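Local coordinates for protein fiber KNOB domain (Avirulent turkey hemorrhagic enteritis virus, PDB 4D63) that forms the head domain of a trimeric adenovirus fibre and binds the sialic acid of sialyllactose, probably serving to attach the virus to host cells, at residues Leu65-Val70 with Leu76-Ile81; Gly85-Glu88 with Phe92-Asn95; Ala103-Pro108 with Asn112-Pro117. One frame throughout, in Å; residues are numbered along the deposited sequence.

How the interactions relate
Followed from the N terminus, the chain makes the three contacts in series, and none encloses or crosses another. Interaction 1 closes the short turn between strands 64-71 and 75-80, a hairpin within the large antiparallel sheet. The chain then leaves that sheet, and interaction 2 closes a smaller, separate hairpin, 85-95, which lies against the second subunit and borders its sialic acid site. After strand 98-101 has rejoined the main sheet, interaction 3 brings the following loop, 103-108, back against strand 113-120. Interactions 1 and 3 thus both reach the large sheet, on opposite sides of the chain's centre, whereas interaction 2 belongs to the projecting arm, about 29 Å from interaction 3 between centres.

Interaction 1 of 3, residues Leu65-Val70 with Leu76-Ile81; sequences LRYKFV and LIIQFI
Tyr-67 and Ile-78 meet on one face of an antiparallel beta hairpin, formed by strands 64-71 and 75-80 of the beta-sandwich fibre head. Tyr-67 holds CG between its backbone N and carbonyl carbon (chi1 62°), which stands the ring up on this face, tipped away from strand 75-80 and towards Phe-57. Ile-78 CD1 reaches across to one face of it as a CH-pi contact, 3.5 Å from the Tyr-67 ring centroid and close to the ring normal. The methyl gets there because CG1 of Ile-78 stands anti to the backbone N (chi1 172°) and the chain continues extended. Further along this face, Phe-69 sets its CB beside Ile-78 CB, and its CD2 lies 3.7 Å from Leu-76 CD1; Leu-65 CB comes to the edge of the Phe-80 ring. Phe-57 and Phe-182, from the strands on either side, flank this apolar layer.

The backbones are paired at Lys-68 with Gln-79 and Val-70 with Ile-77, each by two hydrogen bonds. Gln-79 N to Lys-68 O is nearly straight and measures 2.9 Å. Phe-69 with Ile-78 is the non-hydrogen-bonded pair between them, where Phe-69 CA comes 3.2 Å from Ile-77 O in a CA-H...O contact; Tyr-67 with Phe-80 is the one beyond Lys-68 and Gln-79. Past the end of strand 75-80, Ile-81 N still reaches Arg-66 O.

On the other face Gly-187 and Leu-75 of the second subunit pack against Lys-68 and Ile-77. The charged end of Lys-68 bonds to Asn-54, and that of Arg-66 forms a salt bridge with Asp-82. The Ile-81 side chain crosses those of Arg-66 and Lys-68 at roughly right angles, its CD1 lying over one face of the guanidinium, 3.5 Å from Arg-66 NH2, and 3.9 Å from Lys-68 NZ.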
# COMPACT_ATOMS: atom_id res chain seq x y z
N LEU A 65 -7.14 -9.86 -18.18
CA LEU A 65 -7.02 -8.85 -17.14
C LEU A 65 -6.74 -7.53 -17.80
O LEU A 65 -5.62 -7.28 -18.28
CB LEU A 65 -5.89 -9.17 -16.14
CG LEU A 65 -5.86 -10.58 -15.58
CD1 LEU A 65 -4.67 -10.71 -14.66
CD2 LEU A 65 -7.16 -10.95 -14.86
N ARG A 66 -7.74 -6.67 -17.78
CA ARG A 66 -7.63 -5.40 -18.44
C ARG A 66 -7.04 -4.34 -17.51
O ARG A 66 -7.28 -4.33 -16.30
CB ARG A 66 -9.00 -5.00 -18.99
CG ARG A 66 -9.42 -5.89 -20.15
CD ARG A 66 -10.90 -5.81 -20.45
NE ARG A 66 -11.41 -4.43 -20.44
CZ ARG A 66 -12.16 -3.87 -19.47
NH1 ARG A 66 -12.53 -4.54 -18.38
NH2 ARG A 66 -12.56 -2.60 -19.61
N TYR A 67 -6.29 -3.43 -18.12
CA TYR A 67 -5.72 -2.31 -17.43
C TYR A 67 -5.63 -1.07 -18.32
O TYR A 67 -5.70 -1.18 -19.53
CB TYR A 67 -4.32 -2.69 -16.94
CG TYR A 67 -3.34 -3.04 -18.02
CD1 TYR A 67 -2.69 -2.04 -18.76
CD2 TYR A 67 -3.02 -4.36 -18.28
CE1 TYR A 67 -1.76 -2.36 -19.74
CE2 TYR A 67 -2.09 -4.68 -19.26
CZ TYR A 67 -1.47 -3.67 -19.99
OH TYR A 67 -0.53 -3.98 -20.94
N LYS A 68 -5.48 0.09 -17.69
CA LYS A 68 -5.08 1.34 -18.36
C LYS A 68 -3.72 1.74 -17.82
O LYS A 68 -3.45 1.53 -16.64
CB LYS A 68 -6.02 2.48 -18.00
CG LYS A 68 -7.39 2.45 -18.63
CD LYS A 68 -8.25 3.57 -18.03
CE LYS A 68 -9.44 3.94 -18.92
NZ LYS A 68 -10.22 2.78 -19.41
N PHE A 69 -2.89 2.37 -18.65
CA PHE A 69 -1.59 2.87 -18.21
C PHE A 69 -1.20 4.23 -18.80
O PHE A 69 -1.79 4.72 -19.77
CB PHE A 69 -0.47 1.87 -18.52
CG PHE A 69 -0.11 1.77 -19.98
CD1 PHE A 69 -0.84 0.94 -20.84
CD2 PHE A 69 0.95 2.49 -20.50
CE1 PHE A 69 -0.52 0.85 -22.18
CE2 PHE A 69 1.27 2.41 -21.86
CZ PHE A 69 0.53 1.58 -22.70
N VAL A 70 -0.14 4.78 -18.20
CA VAL A 70 0.50 6.00 -18.59
C VAL A 70 1.99 5.72 -18.54
O VAL A 70 2.49 5.22 -17.54
CB VAL A 70 0.06 7.14 -17.64
CG1 VAL A 70 1.16 8.14 -17.34
CG2 VAL A 70 -1.18 7.82 -18.22
N LEU A 76 6.23 4.22 -15.40
CA LEU A 76 5.04 3.57 -15.91
C LEU A 76 4.09 3.35 -14.76
O LEU A 76 4.42 2.67 -13.80
CB LEU A 76 5.38 2.23 -16.57
CG LEU A 76 4.11 1.50 -17.04
CD1 LEU A 76 3.98 1.59 -18.55
CD2 LEU A 76 4.07 0.05 -16.61
N ILE A 77 2.90 3.91 -14.89
CA ILE A 77 1.85 3.77 -13.92
C ILE A 77 0.75 2.96 -14.56
O ILE A 77 0.27 3.30 -15.63
CB ILE A 77 1.32 5.15 -13.52
CG1 ILE A 77 2.41 5.94 -12.80
CG2 ILE A 77 0.05 5.02 -12.68
CD1 ILE A 77 1.99 7.37 -12.51
N ILE A 78 0.34 1.90 -13.90
CA ILE A 78 -0.59 0.95 -14.50
C ILE A 78 -1.67 0.53 -13.49
O ILE A 78 -1.37 0.05 -12.40
CB ILE A 78 0.15 -0.30 -15.04
CG1 ILE A 78 -0.84 -1.39 -15.48
CG2 ILE A 78 1.13 -0.87 -14.03
CD1 ILE A 78 -0.25 -2.36 -16.49
N GLN A 79 -2.93 0.71 -13.88
CA GLN A 79 -4.05 0.34 -13.07
C GLN A 79 -4.85 -0.78 -13.70
O GLN A 79 -5.23 -0.67 -14.86
CB GLN A 79 -4.97 1.53 -12.86
CG GLN A 79 -6.01 1.30 -11.77
CD GLN A 79 -6.97 2.46 -11.61
OE1 GLN A 79 -6.58 3.59 -11.48
NE2 GLN A 79 -8.24 2.16 -11.57
N PHE A 80 -5.15 -1.83 -12.91
CA PHE A 80 -6.09 -2.87 -13.33
C PHE A 80 -7.50 -2.36 -13.16
O PHE A 80 -7.84 -1.82 -12.11
CB PHE A 80 -5.86 -4.16 -12.55
CG PHE A 80 -4.58 -4.85 -12.92
CD1 PHE A 80 -3.34 -4.32 -12.53
CD2 PHE A 80 -4.59 -6.02 -13.66
CE1 PHE A 80 -2.15 -4.95 -12.87
CE2 PHE A 80 -3.40 -6.63 -14.03
CZ PHE A 80 -2.18 -6.11 -13.63
N ILE A 81 -8.32 -2.54 -14.20
CA ILE A 81 -9.64 -1.89 -14.28
C ILE A 81 -10.87 -2.81 -14.30
O ILE A 81 -11.99 -2.31 -14.32
CB ILE A 81 -9.74 -0.91 -15.50
CG1 ILE A 81 -9.70 -1.68 -16.83
CG2 ILE A 81 -8.66 0.17 -15.41
CD1 ILE A 81 -9.95 -0.84 -18.06

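Interaction 2 of 3, residues Gly85-Glu88 with Phe92-Asn95; sequences GVME and FYRN. With SIA (N-acetyl-alpha-neuraminic acid), chain B.
The backbone O of Met-87, the residue paired with Tyr-93 across the hairpin, accepts two hydrogen bonds: O8 of the sialic acid donates one at 2.9 Å, and Lys-154 NZ of the second subunit supplies another. The neighbouring residues meet the same sugar through its acetamido group, whose methyl C11 lies 3.3 Å from Val-86 CG1 and close to Gly-85 O.

Behind this edge, Val-86 and Arg-94 form a hydrogen-bonded antiparallel pair. Arg-94 N to Val-86 O is the straighter bond, at 2.8 Å, and Val-86 N to Arg-94 O the more bent. Two residues nearer the turn, Glu-88 N bonds to Phe-92 O at 3.1 Å.

A bidentate salt bridge crosses the hairpin on its exposed side. Arg-94 approaches Glu-88 side-on, giving NE to OE2 at 2.7 Å and NH2 to OE1 at 3.2 Å. Both oxygens lie close to the guanidinium plane, yet the nitrogens meet the carboxylate from above its own plane, and the two flat groups are turned 57° apart. Arg-94 sends CG anti to its backbone N and then bends at chi3 (-68°), which brings NE round to the acid. Both residues touch a crystal neighbour, so their pose may owe something to the lattice.

On the opposite face Met-87 crosses Tyr-93 at about a right angle, with Met-87 CG 3.9 Å from CD1 at the ring edge. The Tyr-93 ring lies along segment 85-88 towards its N-terminal end, where its OH comes 3.3 Å from the CA of Gly-85, which has no side chain to obstruct it. That hydroxyl is hydrogen-bonded to Arg-150 of the second subunit.

With Lys-154, Glu-125 and Asn-155 of the second subunit also hydrogen-bonded to the sugar, the hairpin forms one wall of an intersubunit sialic acid site.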
# COMPACT_ATOMS: atom_id res chain seq x y z
N GLY A 85 -14.69 -0.99 -7.73
CA GLY A 85 -15.90 -1.08 -6.92
C GLY A 85 -16.75 0.17 -7.16
O GLY A 85 -16.24 1.23 -7.55
N VAL A 86 -18.06 0.04 -6.89
CA VAL A 86 -19.05 1.10 -7.15
C VAL A 86 -20.00 1.20 -5.98
O VAL A 86 -20.34 0.17 -5.36
CB VAL A 86 -19.97 0.80 -8.38
CG1 VAL A 86 -19.27 1.06 -9.69
CG2 VAL A 86 -20.46 -0.65 -8.35
N MET A 87 -20.46 2.42 -5.71
CA MET A 87 -21.68 2.60 -4.96
C MET A 87 -22.84 2.39 -5.92
O MET A 87 -22.96 3.07 -6.94
CB MET A 87 -21.72 3.95 -4.30
CG MET A 87 -20.70 3.97 -3.17
SD MET A 87 -20.68 5.57 -2.42
CE MET A 87 -22.32 5.58 -1.67
N GLU A 88 -23.64 1.38 -5.62
CA GLU A 88 -24.72 0.98 -6.51
C GLU A 88 -26.03 1.67 -6.18
O GLU A 88 -26.92 1.75 -7.02
CB GLU A 88 -24.91 -0.52 -6.42
CG GLU A 88 -23.68 -1.24 -6.90
CD GLU A 88 -24.03 -2.55 -7.51
OE1 GLU A 88 -25.20 -2.98 -7.34
OE2 GLU A 88 -23.14 -3.15 -8.15
N PHE A 92 -24.72 1.78 -0.39
CA PHE A 92 -24.09 0.47 -0.49
C PHE A 92 -22.92 0.54 -1.46
O PHE A 92 -23.07 1.02 -2.58
CB PHE A 92 -25.11 -0.61 -0.91
CG PHE A 92 -24.48 -1.96 -1.25
CD1 PHE A 92 -23.93 -2.76 -0.25
CD2 PHE A 92 -24.43 -2.41 -2.57
CE1 PHE A 92 -23.33 -3.98 -0.56
CE2 PHE A 92 -23.86 -3.64 -2.88
CZ PHE A 92 -23.29 -4.42 -1.87
N TYR A 93 -21.77 0.06 -1.00
CA TYR A 93 -20.59 -0.07 -1.83
C TYR A 93 -20.36 -1.53 -2.12
O TYR A 93 -20.28 -2.35 -1.20
CB TYR A 93 -19.34 0.51 -1.12
CG TYR A 93 -18.08 0.42 -1.94
CD1 TYR A 93 -17.83 1.30 -2.97
CD2 TYR A 93 -17.12 -0.57 -1.68
CE1 TYR A 93 -16.66 1.24 -3.70
CE2 TYR A 93 -15.97 -0.67 -2.44
CZ TYR A 93 -15.73 0.25 -3.44
OH TYR A 93 -14.59 0.17 -4.19
N ARG A 94 -20.20 -1.84 -3.40
CA ARG A 94 -19.83 -3.17 -3.81
C ARG A 94 -18.38 -3.25 -4.30
O ARG A 94 -18.00 -2.54 -5.22
CB ARG A 94 -20.75 -3.65 -4.93
CG ARG A 94 -20.60 -5.13 -5.27
CD ARG A 94 -21.23 -5.43 -6.62
NE ARG A 94 -22.69 -5.28 -6.59
CZ ARG A 94 -23.54 -6.17 -6.06
NH1 ARG A 94 -23.10 -7.30 -5.51
NH2 ARG A 94 -24.85 -5.92 -6.09
N ASN A 95 -17.61 -4.14 -3.69
CA ASN A 95 -16.32 -4.52 -4.22
C ASN A 95 -16.55 -5.50 -5.31
O ASN A 95 -17.49 -6.29 -5.27
CB ASN A 95 -15.41 -5.24 -3.20
CG ASN A 95 -14.97 -4.34 -2.09
OD1 ASN A 95 -13.81 -3.90 -2.03
ND2 ASN A 95 -15.91 -4.05 -1.20
C1 SIA B . -22.43 8.45 -10.69
C2 SIA B . -21.84 7.66 -11.86
C3 SIA B . -20.34 7.97 -12.05
C4 SIA B . -19.46 7.26 -11.02
C5 SIA B . -19.75 5.76 -11.09
C6 SIA B . -21.24 5.55 -10.75
C7 SIA B . -21.70 4.10 -10.81
C8 SIA B . -23.23 3.94 -10.82
C9 SIA B . -23.76 3.25 -12.08
C10 SIA B . -18.05 4.05 -10.66
C11 SIA B . -17.00 3.49 -9.72
N5 SIA B . -18.81 5.06 -10.23
O1A SIA B . -21.77 9.42 -10.24
O1B SIA B . -23.55 8.13 -10.23
O2 SIA B . -22.59 7.99 -13.05
O4 SIA B . -18.04 7.47 -11.24
O6 SIA B . -22.02 6.25 -11.72
O7 SIA B . -21.13 3.52 -12.00
O8 SIA B . -23.70 3.18 -9.70
O9 SIA B . -25.17 3.48 -12.20
O10 SIA B . -18.18 3.60 -11.77

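Interaction 3 of 3, residues Ala103-Pro108 with Asn112-Pro117; sequences ADFLSP and NTYIVP
Leu-106 and Ile-115 share the one direct hydrogen bond of this contact: Leu-106 N donates to Ile-115 O, 2.8 Å away and nearly in line with the carbonyl. Two waters extend the polar pairing. One donates to both Asp-104 O and Pro-117 O; the other accepts from Ile-115 N at 2.8 Å and donates to Leu-106 O. Both backbone polar atoms of Ile-115 are therefore satisfied from the loop side. Weaker CA-H...O contacts fall alongside, from Phe-105 CA to Ile-115 O and from Val-116 CA to Asp-104 O. The Asp-104 carboxylate itself faces elsewhere, bonding to the hydroxyls of Thr-59 and Thr-61 and to the backbone N of Arg-101.

In the antiparallel beta-sandwich of the fibre head, strand 113-120 pairs with strand 157-163 through backbone bonds from Tyr-114 to Ile-162 and from Val-116 to Met-160. Loop 103-108, coming from strand 98-101, follows the other edge of residues 114-117 without forming a regular strand there.

The aromatic contact lies on the inner side. CG of Phe-105 stands anti to the carbonyl carbon (chi1 -53°), placing one face of the ring against Tyr-114 and its edge next to Val-116. Tyr-114 turns its edge toward the Phe-105 face, the centroids 5.3 Å apart and the planes at 59°. Over that face also sits Tyr-114 CB, 4.0 Å from the Phe-105 centroid in a CH-pi contact. Ile-174 from strand 171-176 touches both aromatic side chains.

Purely apolar contacts frame these groups. Val-116 CG2 meets the edge of the Phe-105 ring, 3.5 Å from CD1. Leu-106 divides its two methyls, CD1 resting 3.7 Å from Ile-115 CG2 and CD2 lying 3.6 Å from Pro-117 CG, while Pro-90 of the third subunit packs on the same leucine.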
# COMPACT_ATOMS: atom_id res chain seq x y z
N ALA A 103 -5.90 -23.14 -11.78
CA ALA A 103 -5.38 -23.38 -13.12
C ALA A 103 -4.61 -22.19 -13.74
O ALA A 103 -3.83 -22.39 -14.69
CB ALA A 103 -6.53 -23.80 -14.03
N ASP A 104 -4.84 -20.97 -13.22
CA ASP A 104 -4.03 -19.77 -13.55
C ASP A 104 -2.63 -19.72 -12.85
O ASP A 104 -1.78 -18.89 -13.21
CB ASP A 104 -4.82 -18.49 -13.23
CG ASP A 104 -6.13 -18.38 -14.00
OD1 ASP A 104 -6.06 -18.42 -15.23
OD2 ASP A 104 -7.23 -18.24 -13.39
N PHE A 105 -2.39 -20.58 -11.85
CA PHE A 105 -1.13 -20.58 -11.09
C PHE A 105 -0.17 -21.65 -11.55
O PHE A 105 -0.58 -22.71 -12.04
CB PHE A 105 -1.35 -20.83 -9.59
CG PHE A 105 -2.35 -19.93 -8.96
CD1 PHE A 105 -2.33 -18.57 -9.19
CD2 PHE A 105 -3.33 -20.45 -8.13
CE1 PHE A 105 -3.27 -17.74 -8.61
CE2 PHE A 105 -4.28 -19.64 -7.55
CZ PHE A 105 -4.25 -18.28 -7.79
N LEU A 106 1.10 -21.39 -11.32
CA LEU A 106 2.13 -22.40 -11.53
C LEU A 106 2.12 -23.40 -10.40
O LEU A 106 1.73 -23.09 -9.26
CB LEU A 106 3.52 -21.77 -11.62
CG LEU A 106 3.74 -20.86 -12.83
CD1 LEU A 106 5.19 -20.41 -12.86
CD2 LEU A 106 3.38 -21.53 -14.14
N SER A 107 2.54 -24.61 -10.76
CA SER A 107 2.77 -25.72 -9.85
C SER A 107 4.24 -26.19 -9.94
O SER A 107 4.77 -26.37 -11.05
CB SER A 107 1.83 -26.87 -10.20
OG SER A 107 1.45 -27.56 -9.02
N PRO A 108 4.92 -26.39 -8.79
CA PRO A 108 4.45 -26.35 -7.40
C PRO A 108 4.44 -24.97 -6.74
O PRO A 108 5.27 -24.11 -7.03
CB PRO A 108 5.46 -27.25 -6.67
CG PRO A 108 6.74 -27.01 -7.43
CD PRO A 108 6.36 -26.73 -8.86
N ASN A 112 3.29 -20.05 0.33
CA ASN A 112 2.13 -19.20 0.05
C ASN A 112 2.45 -18.09 -0.98
O ASN A 112 2.13 -16.90 -0.80
CB ASN A 112 1.58 -18.64 1.37
CG ASN A 112 0.89 -19.71 2.22
OD1 ASN A 112 1.43 -20.16 3.23
ND2 ASN A 112 -0.32 -20.15 1.78
N THR A 113 3.09 -18.53 -2.06
CA THR A 113 3.43 -17.69 -3.18
C THR A 113 2.77 -18.28 -4.41
O THR A 113 3.07 -19.42 -4.78
CB THR A 113 4.95 -17.59 -3.32
OG1 THR A 113 5.45 -17.02 -2.12
CG2 THR A 113 5.37 -16.72 -4.51
N TYR A 114 1.82 -17.53 -4.98
CA TYR A 114 1.06 -17.97 -6.15
C TYR A 114 1.49 -17.14 -7.35
O TYR A 114 1.37 -15.92 -7.38
CB TYR A 114 -0.45 -17.89 -5.87
CG TYR A 114 -0.81 -18.75 -4.66
CD1 TYR A 114 -0.61 -18.27 -3.37
CD2 TYR A 114 -1.27 -20.05 -4.81
CE1 TYR A 114 -0.89 -19.05 -2.26
CE2 TYR A 114 -1.56 -20.84 -3.70
CZ TYR A 114 -1.35 -20.34 -2.43
OH TYR A 114 -1.62 -21.12 -1.31
N ILE A 115 2.01 -17.84 -8.35
CA ILE A 115 2.59 -17.23 -9.52
C ILE A 115 1.67 -17.43 -10.71
O ILE A 115 1.34 -18.57 -11.08
CB ILE A 115 3.97 -17.85 -9.83
CG1 ILE A 115 4.88 -17.72 -8.60
CG2 ILE A 115 4.57 -17.18 -11.06
CD1 ILE A 115 6.31 -18.19 -8.81
N VAL A 116 1.28 -16.30 -11.30
CA VAL A 116 0.35 -16.24 -12.40
C VAL A 116 1.09 -15.83 -13.67
O VAL A 116 1.31 -14.64 -13.87
CB VAL A 116 -0.77 -15.21 -12.11
CG1 VAL A 116 -1.76 -15.14 -13.28
CG2 VAL A 116 -1.51 -15.55 -10.82
N PRO A 117 1.52 -16.80 -14.52
CA PRO A 117 2.17 -16.43 -15.79
C PRO A 117 1.17 -15.71 -16.64
O PRO A 117 -0.00 -16.10 -16.63
CB PRO A 117 2.53 -17.76 -16.44
CG PRO A 117 1.72 -18.77 -15.74
CD PRO A 117 1.45 -18.26 -14.35
O HOH W 1 -2.03 -17.74 -15.70
O HOH W 2 2.62 -20.57 -8.09